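Local structure of adhesion and penetration protein autotransporter (Haemophilus influenzae, 3SYJ) at residues Tyr280-Asn285 with Glu338-Met343; Leu267-Tyr272 with Ser300-Thr305. The protein promotes bacterial adherence to and invasion of host cells, self-associates in bacterial aggregation, and probably acts as a serine protease through its secreted passenger domain. All coordinates share one frame; numbering follows the deposited sequence.

Interaction 1 (Tyr280-Asn285 with Glu338-Met343)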
ATOM      1  N   TYR A 280     -69.368 -13.342 -15.342  1.00 18.69           N
ATOM      2  CA  TYR A 280     -70.472 -12.833 -14.542  1.00 20.54           C
ATOM      3  C   TYR A 280     -70.792 -11.408 -14.962  1.00 20.99           C
ATOM      4  O   TYR A 280     -69.889 -10.635 -15.284  1.00 23.64           O
ATOM      5  CB  TYR A 280     -70.110 -12.906 -13.053  1.00 17.40           C
ATOM      6  CG  TYR A 280     -69.607 -14.274 -12.667  1.00 17.64           C
ATOM      7  CD1 TYR A 280     -70.487 -15.275 -12.269  1.00 20.47           C
ATOM      8  CD2 TYR A 280     -68.260 -14.581 -12.739  1.00 18.47           C
ATOM      9  CE1 TYR A 280     -70.031 -16.540 -11.941  1.00 19.58           C
ATOM     10  CE2 TYR A 280     -67.797 -15.848 -12.415  1.00 19.40           C
ATOM     11  CZ  TYR A 280     -68.685 -16.820 -12.022  1.00 20.09           C
ATOM     12  OH  TYR A 280     -68.210 -18.072 -11.701  1.00 22.42           O
ATOM     13  N   THR A 281     -72.075 -11.070 -14.988  1.00 16.45           N
ATOM     14  CA  THR A 281     -72.495  -9.715 -15.324  1.00 22.53           C
ATOM     15  C   THR A 281     -73.365  -9.170 -14.200  1.00 25.06           C
ATOM     16  O   THR A 281     -74.324  -9.816 -13.773  1.00 24.31           O
ATOM     17  CB  THR A 281     -73.272  -9.654 -16.656  1.00 23.23           C
ATOM     18  OG1 THR A 281     -72.559 -10.377 -17.666  1.00 24.22           O
ATOM     19  CG2 THR A 281     -73.445  -8.211 -17.101  1.00 21.60           C
ATOM     20  N   ILE A 282     -73.022  -7.981 -13.720  1.00 21.40           N
ATOM     21  CA  ILE A 282     -73.675  -7.419 -12.548  1.00 22.04           C
ATOM     22  C   ILE A 282     -74.372  -6.111 -12.876  1.00 22.17           C
ATOM     23  O   ILE A 282     -73.858  -5.284 -13.631  1.00 20.72           O
ATOM     24  CB  ILE A 282     -72.664  -7.193 -11.389  1.00 24.73           C
ATOM     25  CG1 ILE A 282     -73.385  -6.783 -10.100  1.00 22.98           C
ATOM     26  CG2 ILE A 282     -71.624  -6.150 -11.765  1.00 19.75           C
ATOM     27  CD1 ILE A 282     -72.507  -6.863  -8.857  1.00 22.48           C
ATOM     28  N   SER A 283     -75.557  -5.931 -12.308  1.00 21.40           N
ATOM     29  CA  SER A 283     -76.267  -4.671 -12.429  1.00 25.22           C
ATOM     30  C   SER A 283     -77.122  -4.468 -11.188  1.00 25.20           C
ATOM     31  O   SER A 283     -77.386  -5.415 -10.446  1.00 25.44           O
ATOM     32  CB  SER A 283     -77.142  -4.679 -13.680  1.00 27.04           C
ATOM     33  OG  SER A 283     -78.031  -5.780 -13.657  1.00 26.69           O
ATOM     34  N   GLY A 284     -77.559  -3.236 -10.958  1.00 24.98           N
ATOM     35  CA  GLY A 284     -78.470  -2.981  -9.860  1.00 28.86           C
ATOM     36  C   GLY A 284     -79.167  -1.647  -9.989  1.00 32.10           C
ATOM     37  O   GLY A 284     -78.959  -0.923 -10.960  1.00 36.17           O
ATOM     38  N   ASN A 285     -80.005  -1.314  -9.016  1.00 33.65           N
ATOM     39  CA  ASN A 285     -80.596   0.017  -8.984  1.00 37.38           C
ATOM     40  C   ASN A 285     -80.740   0.588  -7.581  1.00 40.20           C
ATOM     41  O   ASN A 285     -80.521  -0.103  -6.584  1.00 38.13           O
ATOM     42  CB  ASN A 285     -81.946   0.045  -9.695  1.00 44.70           C
ATOM     43  CG  ASN A 285     -83.041  -0.563  -8.865  1.00 45.85           C
ATOM     44  OD1 ASN A 285     -83.877   0.148  -8.305  1.00 52.97           O
ATOM     45  ND2 ASN A 285     -83.037  -1.888  -8.762  1.00 39.95           N
ATOM     46  N   GLU A 338     -75.086  -6.738   0.488  1.00 21.32           N
ATOM     47  CA  GLU A 338     -74.423  -7.977   0.872  1.00 20.76           C
ATOM     48  C   GLU A 338     -73.014  -8.056   0.276  1.00 22.68           C
ATOM     49  O   GLU A 338     -72.710  -7.420  -0.732  1.00 21.03           O
ATOM     50  CB  GLU A 338     -75.248  -9.190   0.440  1.00 26.58           C
ATOM     51  CG  GLU A 338     -75.497  -9.287  -1.064  1.00 27.53           C
ATOM     52  CD  GLU A 338     -76.227 -10.560  -1.458  1.00 31.34           C
ATOM     53  OE1 GLU A 338     -75.657 -11.654  -1.272  1.00 32.95           O
ATOM     54  OE2 GLU A 338     -77.370 -10.471  -1.957  1.00 32.07           O
ATOM     55  N   THR A 339     -72.153  -8.832   0.917  1.00 21.10           N
ATOM     56  CA  THR A 339     -70.801  -9.041   0.423  1.00 23.40           C
ATOM     57  C   THR A 339     -70.792 -10.207  -0.567  1.00 22.36           C
ATOM     58  O   THR A 339     -71.517 -11.182  -0.391  1.00 24.45           O
ATOM     59  CB  THR A 339     -69.833  -9.278   1.595  1.00 21.39           C
ATOM     60  OG1 THR A 339     -69.660  -8.044   2.302  1.00 20.27           O
ATOM     61  CG2 THR A 339     -68.476  -9.777   1.108  1.00 23.70           C
ATOM     62  N   LEU A 340     -69.996 -10.094  -1.624  1.00 18.44           N
ATOM     63  CA  LEU A 340     -69.995 -11.112  -2.668  1.00 19.76           C
ATOM     64  C   LEU A 340     -68.659 -11.819  -2.712  1.00 18.61           C
ATOM     65  O   LEU A 340     -67.624 -11.212  -2.447  1.00 19.50           O
ATOM     66  CB  LEU A 340     -70.283 -10.491  -4.029  1.00 17.91           C
ATOM     67  CG  LEU A 340     -71.603  -9.742  -4.171  1.00 20.85           C
ATOM     68  CD1 LEU A 340     -71.567  -8.922  -5.451  1.00 15.75           C
ATOM     69  CD2 LEU A 340     -72.796 -10.693  -4.155  1.00 16.17           C
ATOM     70  N   TYR A 341     -68.687 -13.102  -3.050  1.00 18.16           N
ATOM     71  CA  TYR A 341     -67.471 -13.905  -3.109  1.00 21.94           C
ATOM     72  C   TYR A 341     -67.353 -14.561  -4.477  1.00 22.94           C
ATOM     73  O   TYR A 341     -68.211 -15.350  -4.871  1.00 22.00           O
ATOM     74  CB  TYR A 341     -67.454 -14.966  -1.998  1.00 21.26           C
ATOM     75  CG  TYR A 341     -66.222 -15.851  -1.999  1.00 28.47           C
ATOM     76  CD1 TYR A 341     -65.015 -15.401  -1.472  1.00 34.23           C
ATOM     77  CD2 TYR A 341     -66.265 -17.140  -2.523  1.00 29.65           C
ATOM     78  CE1 TYR A 341     -63.883 -16.210  -1.476  1.00 38.50           C
ATOM     79  CE2 TYR A 341     -65.143 -17.956  -2.526  1.00 29.98           C
ATOM     80  CZ  TYR A 341     -63.954 -17.486  -2.006  1.00 43.13           C
ATOM     81  OH  TYR A 341     -62.836 -18.298  -2.011  1.00 51.65           O
ATOM     82  N   PHE A 342     -66.290 -14.216  -5.197  1.00 19.82           N
ATOM     83  CA  PHE A 342     -66.055 -14.729  -6.535  1.00 19.56           C
ATOM     84  C   PHE A 342     -64.819 -15.605  -6.523  1.00 20.36           C
ATOM     85  O   PHE A 342     -63.740 -15.172  -6.108  1.00 19.43           O
ATOM     86  CB  PHE A 342     -65.798 -13.588  -7.516  1.00 20.35           C
ATOM     87  CG  PHE A 342     -66.997 -12.724  -7.804  1.00 21.03           C
ATOM     88  CD1 PHE A 342     -67.835 -13.011  -8.870  1.00 24.45           C
ATOM     89  CD2 PHE A 342     -67.251 -11.589  -7.048  1.00 20.42           C
ATOM     90  CE1 PHE A 342     -68.926 -12.199  -9.159  1.00 25.54           C
ATOM     91  CE2 PHE A 342     -68.345 -10.773  -7.324  1.00 19.57           C
ATOM     92  CZ  PHE A 342     -69.181 -11.079  -8.383  1.00 23.48           C
ATOM     93  N   MET A 343     -64.974 -16.832  -6.996  1.00 20.86           N
ATOM     94  CA  MET A 343     -63.852 -17.742  -7.137  1.00 22.73           C
ATOM     95  C   MET A 343     -63.745 -18.252  -8.577  1.00 20.32           C
ATOM     96  O   MET A 343     -64.757 -18.495  -9.226  1.00 21.79           O
ATOM     97  CB  MET A 343     -64.016 -18.916  -6.177  1.00 20.65           C
ATOM     98  CG  MET A 343     -62.817 -19.848  -6.129  1.00 32.05           C
ATOM     99  SD  MET A 343     -63.248 -21.446  -5.413  1.00 51.73           S
ATOM    100  CE  MET A 343     -64.594 -20.982  -4.317  1.00 31.28           C
TER
HETATM  101  O   HOH W   1     -65.678 -18.685 -11.746  1.00 19.74           O
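Tyr280 and Phe342 meet edge to face across the interior of the beta-helix, the edge of Phe342 turned toward the face of Tyr280. Their centroids lie 5.7 Å apart and the ring planes stand at 69°. Followed outward, Tyr280 begins with CB, which sits near the plane of the phenylalanine ring at its edge, 4.1 Å from Phe342 CE1. CG of Tyr280 shares that same CE1. One atom further along the ring, Tyr280 CD2 has Phe342 CD1 at 4.2 Å, placed over the tyrosine face but shifted toward its rim. With CG of Tyr280 anti to its carbonyl carbon (chi1 -51°), one face of the phenol ring is laid beside the Phe342 edge, and the two aromatic side chains lie alongside one another, pointing in opposite senses. At the tip, Tyr280 OH gives its proton to a water 2.6 Å away, in the plane of the ring. This water in turn donates to Met343 O at 2.7 Å, and Thr273 OG1 is a further hydrogen-bond partner of the hydroxyl. Two residues along each strand, Ile282 and Leu340 meet end on, methyl to methyl, CD1 of Ile282 lying 4.1 Å from CD1 of Leu340. Ile292 packs on Ile282, Leu340 and Phe342, while the Phe365 ring meets Phe342 with planes at about 15°. No direct hydrogen bond joins the segments, whose strand axes run nearly antiparallel. The chemistry therefore implies cohesion between two walls by apolar and aromatic packing, with the hydroxyl of the buried tyrosine satisfied by water and Thr273.

Interaction 2 (Leu267-Tyr272 with Ser300-Thr305); sequences LHTSLY and SEIKIT
Ile302 supplies the apolar part of this contact, dividing its two branches between Thr269 and Leu271. Its CG2 methyl lies 4.2 Å from CG2 of Thr269, methyl against methyl. The longer branch ends at CD1, 4.3 Å from CD2 of Leu271. Chi1 of Ile302 is -59°, which sets CG1 anti to the carbonyl carbon and sends that branch toward the leucine. Leu271 continues inward onto Ile292, Phe342 and Tyr280, so the partly exposed isoleucine lies at the outer end of a more buried apolar cluster. Ile304, two residues further along the strand, extends this cluster by packing on Leu340 and Ile282.

Polar contacts are indirect. A water bridges His268 NE2, 3.2 Å away, and Lys303 O, to which it donates over 3.3 Å; both separations are long, making this a loose link. Thr269 turns its hydroxyl to Glu338, whose OE1 bonds Thr269 OG1 while OE2 accepts from the backbone N of Thr305. One carboxylate thus ties both segments to the chain before strand 340-343. Thr305 OG1 has Asn336 O as a partner.

Backbone bonding between the segments is absent, and their nearest CA atoms, those of Thr269 and Ile304, are 8.0 Å apart. Strand 269-272 instead pairs with 340-343, and Ile302 with Ile292 in the antiparallel neighbour 289-294. Strand 301-308 is the last of an antiparallel meander, 279-285, 289-294 and 301-308, packed beside the first strand of the parallel ladder, consistent with covering the N-terminal end of the right-handed beta-helix characteristic of autotransporter passenger domains.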
ATOM      1  N   LEU A 267     -72.676 -12.394   4.090  1.00 30.70           N
ATOM      2  CA  LEU A 267     -71.875 -12.964   3.011  1.00 32.60           C
ATOM      3  C   LEU A 267     -72.330 -14.388   2.747  1.00 39.00           C
ATOM      4  O   LEU A 267     -71.849 -15.329   3.382  1.00 35.91           O
ATOM      5  CB  LEU A 267     -70.382 -12.935   3.369  1.00 30.35           C
ATOM      6  CG  LEU A 267     -69.369 -13.590   2.416  1.00 36.94           C
ATOM      7  CD1 LEU A 267     -69.787 -13.441   0.959  1.00 33.63           C
ATOM      8  CD2 LEU A 267     -67.945 -13.048   2.633  1.00 28.60           C
ATOM      9  N   HIS A 268     -73.257 -14.536   1.803  1.00 37.23           N
ATOM     10  CA  HIS A 268     -73.893 -15.821   1.529  1.00 38.16           C
ATOM     11  C   HIS A 268     -73.940 -16.154   0.032  1.00 37.52           C
ATOM     12  O   HIS A 268     -74.369 -17.239  -0.358  1.00 45.10           O
ATOM     13  CB  HIS A 268     -75.311 -15.831   2.112  1.00 31.96           C
ATOM     14  CG  HIS A 268     -76.189 -14.741   1.578  1.00 42.55           C
ATOM     15  ND1 HIS A 268     -76.075 -13.427   1.983  1.00 39.25           N
ATOM     16  CD2 HIS A 268     -77.192 -14.768   0.664  1.00 40.50           C
ATOM     17  CE1 HIS A 268     -76.971 -12.692   1.346  1.00 41.55           C
ATOM     18  NE2 HIS A 268     -77.660 -13.481   0.540  1.00 44.01           N
ATOM     19  N   THR A 269     -73.502 -15.225  -0.804  1.00 30.45           N
ATOM     20  CA  THR A 269     -73.525 -15.443  -2.243  1.00 34.47           C
ATOM     21  C   THR A 269     -72.121 -15.742  -2.768  1.00 34.47           C
ATOM     22  O   THR A 269     -71.263 -14.856  -2.799  1.00 31.17           O
ATOM     23  CB  THR A 269     -74.128 -14.225  -2.992  1.00 35.23           C
ATOM     24  OG1 THR A 269     -75.502 -14.057  -2.623  1.00 33.62           O
ATOM     25  CG2 THR A 269     -74.048 -14.418  -4.493  1.00 31.51           C
ATOM     26  N   SER A 270     -71.891 -16.993  -3.168  1.00 30.04           N
ATOM     27  CA  SER A 270     -70.625 -17.399  -3.777  1.00 29.22           C
ATOM     28  C   SER A 270     -70.801 -17.654  -5.264  1.00 29.59           C
ATOM     29  O   SER A 270     -71.600 -18.494  -5.673  1.00 34.32           O
ATOM     30  CB  SER A 270     -70.075 -18.669  -3.129  1.00 32.13           C
ATOM     31  OG  SER A 270     -69.445 -18.385  -1.897  1.00 43.41           O
ATOM     32  N   LEU A 271     -70.046 -16.932  -6.075  1.00 28.38           N
ATOM     33  CA  LEU A 271     -70.102 -17.125  -7.510  1.00 25.07           C
ATOM     34  C   LEU A 271     -68.941 -18.001  -7.930  1.00 26.84           C
ATOM     35  O   LEU A 271     -67.787 -17.740  -7.581  1.00 25.42           O
ATOM     36  CB  LEU A 271     -70.098 -15.774  -8.210  1.00 23.73           C
ATOM     37  CG  LEU A 271     -71.323 -15.037  -7.660  1.00 24.78           C
ATOM     38  CD1 LEU A 271     -70.980 -13.675  -7.088  1.00 23.45           C
ATOM     39  CD2 LEU A 271     -72.439 -14.962  -8.688  1.00 25.99           C
ATOM     40  N   TYR A 272     -69.261 -19.068  -8.649  1.00 23.59           N
ATOM     41  CA  TYR A 272     -68.270 -20.060  -9.017  1.00 25.80           C
ATOM     42  C   TYR A 272     -68.705 -20.820 -10.260  1.00 30.65           C
ATOM     43  O   TYR A 272     -69.878 -21.169 -10.416  1.00 32.91           O
ATOM     44  CB  TYR A 272     -68.047 -21.030  -7.860  1.00 26.16           C
ATOM     45  CG  TYR A 272     -67.074 -22.134  -8.169  1.00 30.44           C
ATOM     46  CD1 TYR A 272     -65.751 -21.849  -8.473  1.00 31.90           C
ATOM     47  CD2 TYR A 272     -67.472 -23.466  -8.146  1.00 31.52           C
ATOM     48  CE1 TYR A 272     -64.847 -22.857  -8.753  1.00 30.21           C
ATOM     49  CE2 TYR A 272     -66.576 -24.480  -8.420  1.00 37.78           C
ATOM     50  CZ  TYR A 272     -65.261 -24.167  -8.725  1.00 40.39           C
ATOM     51  OH  TYR A 272     -64.358 -25.172  -9.005  1.00 46.55           O
ATOM     52  N   SER A 300     -79.021 -19.091 -14.264  1.00 52.54           N
ATOM     53  CA  SER A 300     -78.252 -18.125 -14.966  1.00 49.01           C
ATOM     54  C   SER A 300     -78.275 -16.848 -14.163  1.00 42.39           C
ATOM     55  O   SER A 300     -77.311 -16.135 -14.115  1.00 33.83           O
ATOM     56  CB  SER A 300     -78.825 -17.935 -16.365  1.00 45.68           C
ATOM     57  OG  SER A 300     -80.170 -17.579 -16.315  1.00 51.54           O
ATOM     58  N   GLU A 301     -79.401 -16.569 -13.534  1.00 37.46           N
ATOM     59  CA  GLU A 301     -79.476 -15.305 -12.804  1.00 41.99           C
ATOM     60  C   GLU A 301     -79.556 -15.449 -11.276  1.00 42.83           C
ATOM     61  O   GLU A 301     -80.289 -16.290 -10.753  1.00 42.59           O
ATOM     62  CB  GLU A 301     -80.634 -14.450 -13.328  1.00 41.73           C
ATOM     63  CG  GLU A 301     -80.965 -13.244 -12.456  1.00 49.07           C
ATOM     64  CD  GLU A 301     -81.736 -12.171 -13.215  1.00 61.98           C
ATOM     65  OE1 GLU A 301     -81.579 -12.107 -14.457  1.00 63.04           O
ATOM     66  OE2 GLU A 301     -82.491 -11.393 -12.576  1.00 51.85           O
ATOM     67  N   ILE A 302     -78.796 -14.610 -10.575  1.00 36.58           N
ATOM     68  CA  ILE A 302     -78.771 -14.601  -9.112  1.00 32.82           C
ATOM     69  C   ILE A 302     -79.137 -13.216  -8.585  1.00 31.87           C
ATOM     70  O   ILE A 302     -78.504 -12.232  -8.957  1.00 30.98           O
ATOM     71  CB  ILE A 302     -77.372 -14.954  -8.568  1.00 33.73           C
ATOM     72  CG1 ILE A 302     -76.921 -16.334  -9.058  1.00 40.23           C
ATOM     73  CG2 ILE A 302     -77.362 -14.898  -7.052  1.00 32.72           C
ATOM     74  CD1 ILE A 302     -76.138 -16.315 -10.370  1.00 41.34           C
ATOM     75  N   LYS A 303     -80.150 -13.133  -7.724  1.00 33.83           N
ATOM     76  CA  LYS A 303     -80.552 -11.843  -7.159  1.00 29.39           C
ATOM     77  C   LYS A 303     -79.594 -11.455  -6.038  1.00 30.10           C
ATOM     78  O   LYS A 303     -79.222 -12.296  -5.228  1.00 35.13           O
ATOM     79  CB  LYS A 303     -81.978 -11.914  -6.601  1.00 32.23           C
ATOM     80  CG  LYS A 303     -83.093 -11.952  -7.643  1.00 41.83           C
ATOM     81  CD  LYS A 303     -83.065 -10.737  -8.584  1.00 50.75           C
ATOM     82  CE  LYS A 303     -83.179  -9.391  -7.844  1.00 53.33           C
ATOM     83  NZ  LYS A 303     -84.560  -9.056  -7.355  1.00 55.27           N
ATOM     84  N   ILE A 304     -79.197 -10.188  -5.983  1.00 27.47           N
ATOM     85  CA  ILE A 304     -78.360  -9.708  -4.884  1.00 26.26           C
ATOM     86  C   ILE A 304     -78.920  -8.411  -4.286  1.00 27.34           C
ATOM     87  O   ILE A 304     -79.709  -7.718  -4.926  1.00 26.39           O
ATOM     88  CB  ILE A 304     -76.911  -9.481  -5.335  1.00 20.30           C
ATOM     89  CG1 ILE A 304     -76.844  -8.353  -6.363  1.00 22.06           C
ATOM     90  CG2 ILE A 304     -76.332 -10.761  -5.899  1.00 27.33           C
ATOM     91  CD1 ILE A 304     -75.445  -8.033  -6.853  1.00 21.90           C
ATOM     92  N   THR A 305     -78.514  -8.090  -3.058  1.00 25.67           N
ATOM     93  CA  THR A 305     -78.969  -6.858  -2.407  1.00 28.45           C
ATOM     94  C   THR A 305     -77.846  -5.839  -2.310  1.00 25.21           C
ATOM     95  O   THR A 305     -76.698  -6.196  -2.050  1.00 20.50           O
ATOM     96  CB  THR A 305     -79.541  -7.121  -1.003  1.00 29.64           C
ATOM     97  OG1 THR A 305     -78.522  -7.684  -0.164  1.00 30.75           O
ATOM     98  CG2 THR A 305     -80.711  -8.082  -1.082  1.00 31.67           C
TER
HETATM   99  O   HOH W   2     -79.193 -12.156  -1.944  1.00 34.65           O

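From the N terminus, the chain leaves helix 256-266 and enters 267-272, then turns into 280-285, the next strand. It folds back through 289-294 to 300-305, where interaction 2 closes a loop of 27 residues. It then continues to 338-343, where interaction 1 closes a longer loop of 52 residues. Their segments alternate, so the two contacts cross rather than nest. Their centres are 6 Å apart, and they meet where Leu271 N lies 2.7 Å from Tyr341 O, a probable hydrogen bond. Together they tie the start of the parallel ladder to the 279-285, 289-294 and 301-308 strands, at the end of the solenoid farthest from the C terminus.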